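Local coordinates for hypothetical protein ybgI (Escherichia coli, Escherichia coli O157:H7, PDB 1NMO), which binds a pair of metal ions within a toroidal homohexamer and may help degrade radiation-damaged nucleotides, although its precise reaction is not established, at residues A[10-20]-A[96-106]; A[165-176]-A[185-196]. All coordinates share one frame; numbering follows the deposited sequence.

Interaction 1: residues A[10-20]-A[96-106]. With FE (Fe (III) ion), chain H.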
loop_
_atom_site.group_PDB
_atom_site.type_symbol
_atom_site.label_atom_id
_atom_site.label_comp_id
_atom_site.label_asym_id
_atom_site.label_seq_id
_atom_site.Cartn_x
_atom_site.Cartn_y
_atom_site.Cartn_z
ATOM N N ILE A 10 23.225 40.419 -14.441
ATOM C CA ILE A 10 22.190 39.486 -14.894
ATOM C C ILE A 10 21.199 40.279 -15.670
ATOM O O ILE A 10 20.754 39.875 -16.728
ATOM C CB ILE A 10 21.411 38.780 -13.713
ATOM C CG1 ILE A 10 22.374 38.199 -12.711
ATOM C CG2 ILE A 10 20.577 37.640 -14.251
ATOM C CD1 ILE A 10 23.458 37.706 -13.414
ATOM N N ASN A 11 20.864 41.444 -15.137
ATOM C CA ASN A 11 19.926 42.304 -15.800
ATOM C C ASN A 11 20.321 42.525 -17.242
ATOM O O ASN A 11 19.484 42.328 -18.162
ATOM C CB ASN A 11 19.904 43.583 -15.065
ATOM C CG ASN A 11 18.733 43.683 -14.131
ATOM O OD1 ASN A 11 17.896 42.763 -14.007
ATOM N ND2 ASN A 11 18.643 44.829 -13.464
ATOM N N GLU A 12 21.566 42.940 -17.498
ATOM C CA GLU A 12 21.947 43.133 -18.913
ATOM C C GLU A 12 21.976 41.845 -19.729
ATOM O O GLU A 12 21.585 41.861 -20.894
ATOM C CB GLU A 12 23.289 43.889 -19.047
ATOM C CG GLU A 12 23.042 45.440 -18.905
ATOM C CD GLU A 12 24.290 46.198 -18.409
ATOM O OE1 GLU A 12 25.422 45.620 -18.518
ATOM O OE2 GLU A 12 24.145 47.376 -17.935
ATOM N N LYS A 13 22.386 40.736 -19.118
ATOM C CA LYS A 13 22.431 39.454 -19.843
ATOM C C LYS A 13 21.029 38.979 -20.220
ATOM O O LYS A 13 20.760 38.548 -21.347
ATOM C CB LYS A 13 23.156 38.415 -18.993
ATOM C CG LYS A 13 23.247 36.958 -19.592
ATOM C CD LYS A 13 23.907 36.868 -20.989
ATOM C CE LYS A 13 24.164 35.418 -21.431
ATOM N NZ LYS A 13 24.969 35.253 -22.796
ATOM N N LEU A 14 20.096 39.099 -19.304
ATOM C CA LEU A 14 18.754 38.657 -19.618
ATOM C C LEU A 14 17.962 39.706 -20.329
ATOM O O LEU A 14 16.792 39.486 -20.620
ATOM C CB LEU A 14 18.036 38.255 -18.331
ATOM C CG LEU A 14 18.654 37.129 -17.513
ATOM C CD1 LEU A 14 17.657 36.656 -16.467
ATOM C CD2 LEU A 14 19.034 35.966 -18.394
ATOM N N ASN A 15 18.582 40.851 -20.617
ATOM C CA ASN A 15 17.841 41.978 -21.250
ATOM C C ASN A 15 16.532 42.118 -20.483
ATOM O O ASN A 15 15.450 42.209 -21.051
ATOM C CB ASN A 15 17.609 41.683 -22.737
ATOM C CG ASN A 15 18.955 41.580 -23.501
ATOM O OD1 ASN A 15 19.725 42.574 -23.580
ATOM N ND2 ASN A 15 19.269 40.375 -24.029
ATOM N N SER A 16 16.667 42.159 -19.158
ATOM C CA SER A 16 15.527 42.232 -18.269
ATOM C C SER A 16 14.707 43.529 -18.314
ATOM O O SER A 16 13.487 43.502 -18.364
ATOM C CB SER A 16 16.001 41.962 -16.844
ATOM O OG SER A 16 14.897 41.976 -15.938
ATOM N N ALA A 17 15.375 44.666 -18.273
ATOM C CA ALA A 17 14.643 45.928 -18.246
ATOM C C ALA A 17 13.513 46.106 -19.274
ATOM O O ALA A 17 12.426 46.647 -18.943
ATOM C CB ALA A 17 15.658 47.100 -18.351
ATOM N N ALA A 18 13.767 45.642 -20.510
ATOM C CA ALA A 18 12.799 45.768 -21.613
ATOM C C ALA A 18 11.497 44.982 -21.467
ATOM O O ALA A 18 10.486 45.327 -22.117
ATOM C CB ALA A 18 13.472 45.383 -22.945
ATOM N N ILE A 19 11.492 43.980 -20.585
ATOM C CA ILE A 19 10.325 43.103 -20.392
ATOM C C ILE A 19 9.354 43.493 -19.288
ATOM O O ILE A 19 9.743 43.628 -18.117
ATOM C CB ILE A 19 10.814 41.650 -20.193
ATOM C CG1 ILE A 19 11.605 41.254 -21.436
ATOM C CG2 ILE A 19 9.646 40.668 -20.144
ATOM C CD1 ILE A 19 12.650 40.245 -21.217
ATOM N N SER A 20 8.076 43.671 -19.645
ATOM C CA SER A 20 7.121 44.088 -18.632
ATOM C C SER A 20 6.675 42.833 -17.893
ATOM O O SER A 20 6.248 41.847 -18.521
ATOM C CB SER A 20 5.917 44.790 -19.260
ATOM O OG SER A 20 4.880 43.817 -19.401
ATOM N N TRP A 96 14.312 36.710 -11.141
ATOM C CA TRP A 96 14.060 37.119 -12.517
ATOM C C TRP A 96 12.918 36.228 -13.016
ATOM O O TRP A 96 13.078 35.012 -13.158
ATOM C CB TRP A 96 15.274 36.933 -13.415
ATOM C CG TRP A 96 16.194 38.093 -13.332
ATOM C CD1 TRP A 96 16.113 39.245 -14.047
ATOM C CD2 TRP A 96 17.266 38.287 -12.384
ATOM N NE1 TRP A 96 17.044 40.145 -13.614
ATOM C CE2 TRP A 96 17.770 39.587 -12.594
ATOM C CE3 TRP A 96 17.850 37.474 -11.378
ATOM C CZ2 TRP A 96 18.811 40.111 -11.844
ATOM C CZ3 TRP A 96 18.878 37.976 -10.628
ATOM C CH2 TRP A 96 19.358 39.305 -10.863
ATOM N N HIS A 97 11.758 36.817 -13.292
ATOM C CA HIS A 97 10.601 36.066 -13.764
ATOM C C HIS A 97 10.593 35.975 -15.317
ATOM O O HIS A 97 11.414 35.237 -15.866
ATOM C CB HIS A 97 9.320 36.707 -13.205
ATOM C CG HIS A 97 8.071 35.913 -13.436
ATOM N ND1 HIS A 97 6.944 36.459 -14.029
ATOM C CD2 HIS A 97 7.780 34.604 -13.212
ATOM C CE1 HIS A 97 6.019 35.520 -14.171
ATOM N NE2 HIS A 97 6.496 34.386 -13.682
ATOM N N LEU A 98 9.777 36.737 -16.058
ATOM C CA LEU A 98 9.742 36.491 -17.519
ATOM C C LEU A 98 11.081 36.484 -18.240
ATOM O O LEU A 98 11.346 35.616 -19.145
ATOM C CB LEU A 98 8.728 37.432 -18.209
ATOM C CG LEU A 98 7.315 37.200 -17.584
ATOM C CD1 LEU A 98 6.257 38.126 -18.217
ATOM C CD2 LEU A 98 6.867 35.767 -17.768
ATOM N N PRO A 99 11.984 37.394 -17.859
ATOM C CA PRO A 99 13.260 37.339 -18.590
ATOM C C PRO A 99 13.900 35.966 -18.497
ATOM O O PRO A 99 14.573 35.484 -19.455
ATOM C CB PRO A 99 14.100 38.442 -17.927
ATOM C CG PRO A 99 13.020 39.455 -17.492
ATOM C CD PRO A 99 11.968 38.502 -16.899
ATOM N N LEU A 100 13.701 35.286 -17.370
ATOM C CA LEU A 100 14.339 33.942 -17.229
ATOM C C LEU A 100 13.525 32.843 -17.939
ATOM O O LEU A 100 13.958 31.705 -18.040
ATOM C CB LEU A 100 14.600 33.626 -15.739
ATOM C CG LEU A 100 15.602 32.484 -15.431
ATOM C CD1 LEU A 100 16.959 32.727 -16.111
ATOM C CD2 LEU A 100 15.870 32.570 -13.923
ATOM N N ASP A 101 12.338 33.178 -18.417
ATOM C CA ASP A 101 11.570 32.226 -19.231
ATOM C C ASP A 101 11.979 32.412 -20.701
ATOM O O ASP A 101 12.317 31.455 -21.391
ATOM C CB ASP A 101 10.032 32.466 -19.113
ATOM C CG ASP A 101 9.478 31.943 -17.816
ATOM O OD1 ASP A 101 9.859 30.799 -17.476
ATOM O OD2 ASP A 101 8.712 32.654 -17.114
ATOM N N ALA A 102 11.957 33.676 -21.152
ATOM C CA ALA A 102 12.261 34.036 -22.542
ATOM C C ALA A 102 13.705 33.991 -23.074
ATOM O O ALA A 102 13.901 33.654 -24.218
ATOM C CB ALA A 102 11.651 35.406 -22.859
ATOM N N HIS A 103 14.735 34.272 -22.297
ATOM C CA HIS A 103 16.093 34.237 -22.913
ATOM C C HIS A 103 16.394 33.050 -23.881
ATOM O O HIS A 103 16.379 31.884 -23.493
ATOM C CB HIS A 103 17.162 34.323 -21.809
ATOM C CG HIS A 103 18.488 34.784 -22.301
ATOM N ND1 HIS A 103 19.554 33.916 -22.505
ATOM C CD2 HIS A 103 18.881 35.989 -22.791
ATOM C CE1 HIS A 103 20.535 34.564 -23.105
ATOM N NE2 HIS A 103 20.151 35.824 -23.292
ATOM N N PRO A 104 16.784 33.341 -25.134
ATOM C CA PRO A 104 17.034 32.218 -26.055
ATOM C C PRO A 104 18.127 31.193 -25.683
ATOM O O PRO A 104 18.206 30.081 -26.230
ATOM C CB PRO A 104 17.359 32.913 -27.376
ATOM C CG PRO A 104 16.875 34.387 -27.220
ATOM C CD PRO A 104 17.216 34.624 -25.729
ATOM N N GLU A 105 19.007 31.563 -24.775
ATOM C CA GLU A 105 20.089 30.675 -24.455
ATOM C C GLU A 105 19.883 30.029 -23.107
ATOM O O GLU A 105 19.933 28.813 -22.968
ATOM C CB GLU A 105 21.388 31.488 -24.433
ATOM C CG GLU A 105 22.509 30.767 -23.700
ATOM C CD GLU A 105 23.753 31.619 -23.463
ATOM O OE1 GLU A 105 23.816 32.808 -23.926
ATOM O OE2 GLU A 105 24.690 31.073 -22.809
ATOM N N LEU A 106 19.608 30.876 -22.118
ATOM C CA LEU A 106 19.460 30.518 -20.688
ATOM C C LEU A 106 18.028 30.259 -20.212
ATOM O O LEU A 106 17.804 29.650 -19.158
ATOM C CB LEU A 106 20.050 31.702 -19.861
ATOM C CG LEU A 106 21.549 31.795 -19.443
ATOM C CD1 LEU A 106 22.458 30.866 -20.173
ATOM C CD2 LEU A 106 21.993 33.227 -19.485
HETATM FE FE FE H . 7.817 30.844 -15.746
HETATM O O HOH W 1 15.352 37.290 -21.552
HETATM O O HOH W 2 6.201 30.763 -17.483
#
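The indole of Trp96 is covered on one face by Ile10, whose CG2 makes a CH-pi contact 3.6 Å from the centroid of the six-membered ring and almost straight above it. At the edge of the indole Asn11 takes the ring N-H: Trp96 NE1 donates to Asn11 OD1 at 2.8 Å, with the amide turned nearly perpendicular to the ring (89°). Ser16 OG reaches the same edge beside CD1, and Leu14 CD1 comes in obliquely near CG. With CG of Leu14 beside its backbone N (chi1 -60°), the two methyls of the fork serve different pairs of neighbours: CD1 touches Trp96 and Leu100, CD2 approaches His103 and Leu106.

The His103 imidazole carries Pro104 CD over one face and receives in its plane the N-H of Leu106, bonded to ND1 at 3.1 Å. This nearly straight bond (167°) helps to fix the rotation of the ring. Near it Lys13, bent at chi2, lays CE against Leu106 CD2 and forms a salt bridge from NZ to Glu105 OE1 (2.9 Å), on the syn side of the carboxylate but tilted out of its plane. Water 1 donates to both Leu14 O and Pro99 O, joining the Schellman-capped end of one helix to the other.

Pro99 CB meets Leu14 CB, and its CG meets Ser16 OG and Ile19 CD1. Asp101, on the same short helix 98-102, binds an iron ion together with His63 and Glu219. The contact thus sets the end of helix 3-13 against the segment following strand 92-95, with helix 221-233 packing on Ile10, Lys13 and Leu100.

Interaction 2: residues A[165-176]-A[185-196]; sequences VQRVAWCTGGGQ and FGVDAFITGEVS
The ring of Phe190 lies against Ala169 and Trp170 of the neighbouring strand and reaches with its far edge to Gly175 in the bend beyond it. With CG anti to the backbone N (chi1 176°), the phenyl follows that strand: CD1 nears Ala169 O, CE1 lies 3.8 Å from Trp170 CA, and Gly175 O meets the ring edge in its plane, 3.4 Å from CZ. The small Ala169 CB fits between this ring and Val187 CG1. On the other face of the sheet Ala189 CB sits in the notch between Val165 CG1 and Val168 CG2, while Ile191 lays CD1 against Val168 CG1 and its CB against Trp170 CB.

These strands run parallel, their axes 27° apart, and with helix 179-185 make a beta-alpha-beta unit within the mixed sheet. Ala169 bonds through N to Ala189 O and through O to Ile191 N, and Cys171 N continues the pattern to Ile191 O. At the start, Asp188 OD2 is gripped twice, by Gln166 N at 2.7 Å through the anti lone pair and by Arg167 N from above the carboxylate plane; Arg167 O in turn accepts from Asp188 N and Ala189 N.

At the end of strand 189-192, Thr192 OG1 donates to Cys171 O and weakly accepts from Gly175 N, linking this strand to the loop 171-175. There is little space at Gly175, hemmed in by Thr192 OG1 and Cys171 CB. Gly173 O accepts from Glu194 N at 3.0 Å, and Glu194 CG packs 3.8 Å from Gly174 CA; its OE2 is hydrogen-bonded to His215, an iron ligand, and to Glu197 of the second subunit.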
loop_
_atom_site.group_PDB
_atom_site.type_symbol
_atom_site.label_atom_id
_atom_site.label_comp_id
_atom_site.label_asym_id
_atom_site.label_seq_id
_atom_site.Cartn_x
_atom_site.Cartn_y
_atom_site.Cartn_z
ATOM N N VAL A 165 4.076 12.585 -33.377
ATOM C CA VAL A 165 4.243 13.979 -33.009
ATOM C C VAL A 165 5.550 14.471 -33.607
ATOM O O VAL A 165 6.646 13.936 -33.327
ATOM C CB VAL A 165 4.370 14.160 -31.496
ATOM C CG1 VAL A 165 4.850 15.577 -31.170
ATOM C CG2 VAL A 165 3.072 13.914 -30.857
ATOM N N GLN A 166 5.459 15.522 -34.396
ATOM C CA GLN A 166 6.687 16.087 -34.972
ATOM C C GLN A 166 6.865 17.560 -34.560
ATOM O O GLN A 166 7.873 17.918 -33.998
ATOM C CB GLN A 166 6.665 15.978 -36.543
ATOM C CG GLN A 166 7.741 16.883 -37.174
ATOM C CD GLN A 166 8.331 16.302 -38.441
ATOM O OE1 GLN A 166 9.518 16.527 -38.766
ATOM N NE2 GLN A 166 7.529 15.560 -39.163
ATOM N N ARG A 167 5.862 18.386 -34.857
ATOM C CA ARG A 167 5.891 19.828 -34.586
ATOM C C ARG A 167 5.258 20.054 -33.239
ATOM O O ARG A 167 4.175 19.554 -32.956
ATOM C CB ARG A 167 5.143 20.573 -35.737
ATOM C CG ARG A 167 4.936 22.066 -35.545
ATOM C CD ARG A 167 4.285 22.660 -36.851
ATOM N NE ARG A 167 5.279 22.493 -37.913
ATOM C CZ ARG A 167 5.618 23.439 -38.781
ATOM N NH1 ARG A 167 5.008 24.628 -38.729
ATOM N NH2 ARG A 167 6.648 23.218 -39.632
ATOM N N VAL A 168 5.932 20.816 -32.406
ATOM C CA VAL A 168 5.510 21.051 -31.023
ATOM C C VAL A 168 5.563 22.533 -30.596
ATOM O O VAL A 168 6.246 23.348 -31.250
ATOM C CB VAL A 168 6.499 20.279 -30.149
ATOM C CG1 VAL A 168 6.227 20.530 -28.721
ATOM C CG2 VAL A 168 6.365 18.813 -30.445
ATOM N N ALA A 169 4.802 22.949 -29.579
ATOM C CA ALA A 169 5.043 24.338 -29.137
ATOM C C ALA A 169 4.998 24.160 -27.612
ATOM O O ALA A 169 4.520 23.129 -27.138
ATOM C CB ALA A 169 3.989 25.330 -29.648
ATOM N N TRP A 170 5.457 25.117 -26.818
ATOM C CA TRP A 170 5.463 24.856 -25.409
ATOM C C TRP A 170 5.605 26.136 -24.674
ATOM O O TRP A 170 5.970 27.142 -25.290
ATOM C CB TRP A 170 6.649 23.957 -25.092
ATOM C CG TRP A 170 8.021 24.539 -25.390
ATOM C CD1 TRP A 170 8.837 25.210 -24.537
ATOM C CD2 TRP A 170 8.713 24.520 -26.666
ATOM N NE1 TRP A 170 9.991 25.619 -25.188
ATOM C CE2 TRP A 170 9.943 25.207 -26.489
ATOM C CE3 TRP A 170 8.402 23.986 -27.946
ATOM C CZ2 TRP A 170 10.873 25.368 -27.535
ATOM C CZ3 TRP A 170 9.327 24.149 -29.010
ATOM C CH2 TRP A 170 10.537 24.831 -28.790
ATOM N N CYS A 171 5.312 26.123 -23.378
ATOM C CA CYS A 171 5.532 27.310 -22.538
ATOM C C CYS A 171 5.758 26.677 -21.188
ATOM O O CYS A 171 4.890 25.964 -20.768
ATOM C CB CYS A 171 4.308 28.249 -22.458
ATOM S SG CYS A 171 4.687 29.704 -21.388
ATOM N N THR A 172 6.894 26.887 -20.515
ATOM C CA THR A 172 7.059 26.255 -19.235
ATOM C C THR A 172 6.132 26.907 -18.114
ATOM O O THR A 172 5.632 28.002 -18.256
ATOM C CB THR A 172 8.509 26.376 -18.729
ATOM O OG1 THR A 172 8.748 27.763 -18.437
ATOM C CG2 THR A 172 9.550 25.766 -19.729
ATOM N N GLY A 173 5.872 26.198 -17.017
ATOM C CA GLY A 173 5.095 26.815 -15.960
ATOM C C GLY A 173 3.619 26.802 -16.152
ATOM O O GLY A 173 3.059 25.805 -16.624
ATOM N N GLY A 174 2.956 27.886 -15.770
ATOM C CA GLY A 174 1.510 27.910 -15.967
ATOM C C GLY A 174 1.156 28.471 -17.342
ATOM O O GLY A 174 0.493 29.515 -17.407
ATOM N N GLY A 175 1.632 27.825 -18.428
ATOM C CA GLY A 175 1.338 28.301 -19.766
ATOM C C GLY A 175 0.154 27.636 -20.448
ATOM O O GLY A 175 -0.035 27.804 -21.635
ATOM N N GLN A 176 -0.681 26.908 -19.703
ATOM C CA GLN A 176 -1.793 26.190 -20.312
ATOM C C GLN A 176 -2.695 27.046 -21.138
ATOM O O GLN A 176 -3.397 26.544 -22.007
ATOM C CB GLN A 176 -2.813 25.623 -19.295
ATOM C CG GLN A 176 -2.446 25.178 -17.914
ATOM C CD GLN A 176 -2.154 26.277 -16.904
ATOM O OE1 GLN A 176 -1.079 26.866 -16.972
ATOM N NE2 GLN A 176 -3.087 26.527 -15.925
ATOM N N PHE A 185 -1.890 28.169 -34.669
ATOM C CA PHE A 185 -0.620 28.165 -35.386
ATOM C C PHE A 185 -0.405 26.873 -36.170
ATOM O O PHE A 185 0.025 26.909 -37.343
ATOM C CB PHE A 185 0.518 28.385 -34.409
ATOM C CG PHE A 185 1.844 28.531 -35.071
ATOM C CD1 PHE A 185 2.232 29.760 -35.605
ATOM C CD2 PHE A 185 2.648 27.429 -35.239
ATOM C CE1 PHE A 185 3.421 29.885 -36.319
ATOM C CE2 PHE A 185 3.827 27.511 -35.936
ATOM C CZ PHE A 185 4.229 28.745 -36.491
ATOM N N GLY A 186 -0.734 25.736 -35.538
ATOM C CA GLY A 186 -0.613 24.417 -36.152
ATOM C C GLY A 186 0.513 23.615 -35.521
ATOM O O GLY A 186 1.706 23.745 -35.874
ATOM N N VAL A 187 0.197 22.783 -34.548
ATOM C CA VAL A 187 1.268 21.969 -33.992
ATOM C C VAL A 187 0.670 20.584 -33.763
ATOM O O VAL A 187 -0.536 20.443 -33.837
ATOM C CB VAL A 187 1.735 22.544 -32.661
ATOM C CG1 VAL A 187 2.380 23.924 -32.890
ATOM C CG2 VAL A 187 0.470 22.668 -31.681
ATOM N N ASP A 188 1.486 19.567 -33.479
ATOM C CA ASP A 188 0.892 18.268 -33.206
ATOM C C ASP A 188 0.804 18.164 -31.657
ATOM O O ASP A 188 -0.077 17.473 -31.106
ATOM C CB ASP A 188 1.799 17.120 -33.677
ATOM C CG ASP A 188 2.211 17.222 -35.132
ATOM O OD1 ASP A 188 1.395 17.683 -35.946
ATOM O OD2 ASP A 188 3.343 16.801 -35.471
ATOM N N ALA A 189 1.714 18.825 -30.939
ATOM C CA ALA A 189 1.657 18.722 -29.474
ATOM C C ALA A 189 1.975 20.060 -28.812
ATOM O O ALA A 189 2.671 20.923 -29.429
ATOM C CB ALA A 189 2.599 17.672 -29.019
ATOM N N PHE A 190 1.424 20.268 -27.608
ATOM C CA PHE A 190 1.681 21.515 -26.808
ATOM C C PHE A 190 2.043 20.996 -25.458
ATOM O O PHE A 190 1.346 20.112 -24.926
ATOM C CB PHE A 190 0.443 22.436 -26.698
ATOM C CG PHE A 190 0.669 23.640 -25.829
ATOM C CD1 PHE A 190 1.602 24.615 -26.173
ATOM C CD2 PHE A 190 -0.069 23.818 -24.633
ATOM C CE1 PHE A 190 1.820 25.772 -25.363
ATOM C CE2 PHE A 190 0.125 24.939 -23.831
ATOM C CZ PHE A 190 1.090 25.944 -24.196
ATOM N N ILE A 191 3.135 21.510 -24.893
ATOM C CA ILE A 191 3.655 21.075 -23.597
ATOM C C ILE A 191 3.729 22.234 -22.637
ATOM O O ILE A 191 4.265 23.291 -23.018
ATOM C CB ILE A 191 5.133 20.583 -23.728
ATOM C CG1 ILE A 191 5.217 19.551 -24.803
ATOM C CG2 ILE A 191 5.671 19.964 -22.370
ATOM C CD1 ILE A 191 6.622 19.161 -25.081
ATOM N N THR A 192 3.216 22.136 -21.411
ATOM C CA THR A 192 3.437 23.327 -20.575
ATOM C C THR A 192 3.609 22.767 -19.192
ATOM O O THR A 192 3.939 21.601 -19.079
ATOM C CB THR A 192 2.295 24.288 -20.673
ATOM O OG1 THR A 192 2.584 25.418 -19.835
ATOM C CG2 THR A 192 0.991 23.643 -20.179
ATOM N N GLY A 193 3.398 23.530 -18.128
ATOM C CA GLY A 193 3.602 22.902 -16.812
ATOM C C GLY A 193 2.316 22.457 -16.108
ATOM O O GLY A 193 2.181 21.349 -15.624
ATOM N N GLU A 194 1.351 23.352 -16.060
ATOM C CA GLU A 194 0.100 23.077 -15.375
ATOM C C GLU A 194 -1.025 22.818 -16.365
ATOM O O GLU A 194 -0.846 22.949 -17.588
ATOM C CB GLU A 194 -0.262 24.276 -14.514
ATOM C CG GLU A 194 0.849 24.867 -13.765
ATOM C CD GLU A 194 0.316 25.744 -12.640
ATOM O OE1 GLU A 194 -0.927 25.922 -12.643
ATOM O OE2 GLU A 194 1.109 26.254 -11.757
ATOM N N VAL A 195 -2.190 22.455 -15.817
ATOM C CA VAL A 195 -3.371 22.167 -16.601
ATOM C C VAL A 195 -4.614 22.739 -15.884
ATOM O O VAL A 195 -4.673 22.763 -14.636
ATOM C CB VAL A 195 -3.532 20.624 -16.822
ATOM C CG1 VAL A 195 -3.931 19.924 -15.515
ATOM C CG2 VAL A 195 -4.573 20.313 -17.911
ATOM N N SER A 196 -5.575 23.258 -16.663
ATOM C CA SER A 196 -6.818 23.693 -16.058
ATOM C C SER A 196 -7.976 22.902 -16.684
ATOM O O SER A 196 -7.816 22.075 -17.653
ATOM C CB SER A 196 -7.043 25.191 -16.211
ATOM O OG SER A 196 -6.029 25.877 -15.484
#

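Both contacts are partly buried and converge on the dinuclear iron site from different elements. Interaction 1 packs the end of one helix against a short second one, relying on side chains: an indole, leucines, a proline, and a salt bridge between the more exposed Lys13 and Glu105. Interaction 2 joins adjacent parallel strands, chiefly through backbone hydrogen bonds, with apolar packing on both sheet faces. The first supplies a direct ligand, Asp101; the second contributes outer-shell residues, Thr172 bonded to Glu219 and Glu194 to His215. They meet where Asp101 OD1 packs 3.4 Å from Thr172 OG1. Only 185-196 also touches the second subunit, through Glu194, Val195 and Ser196.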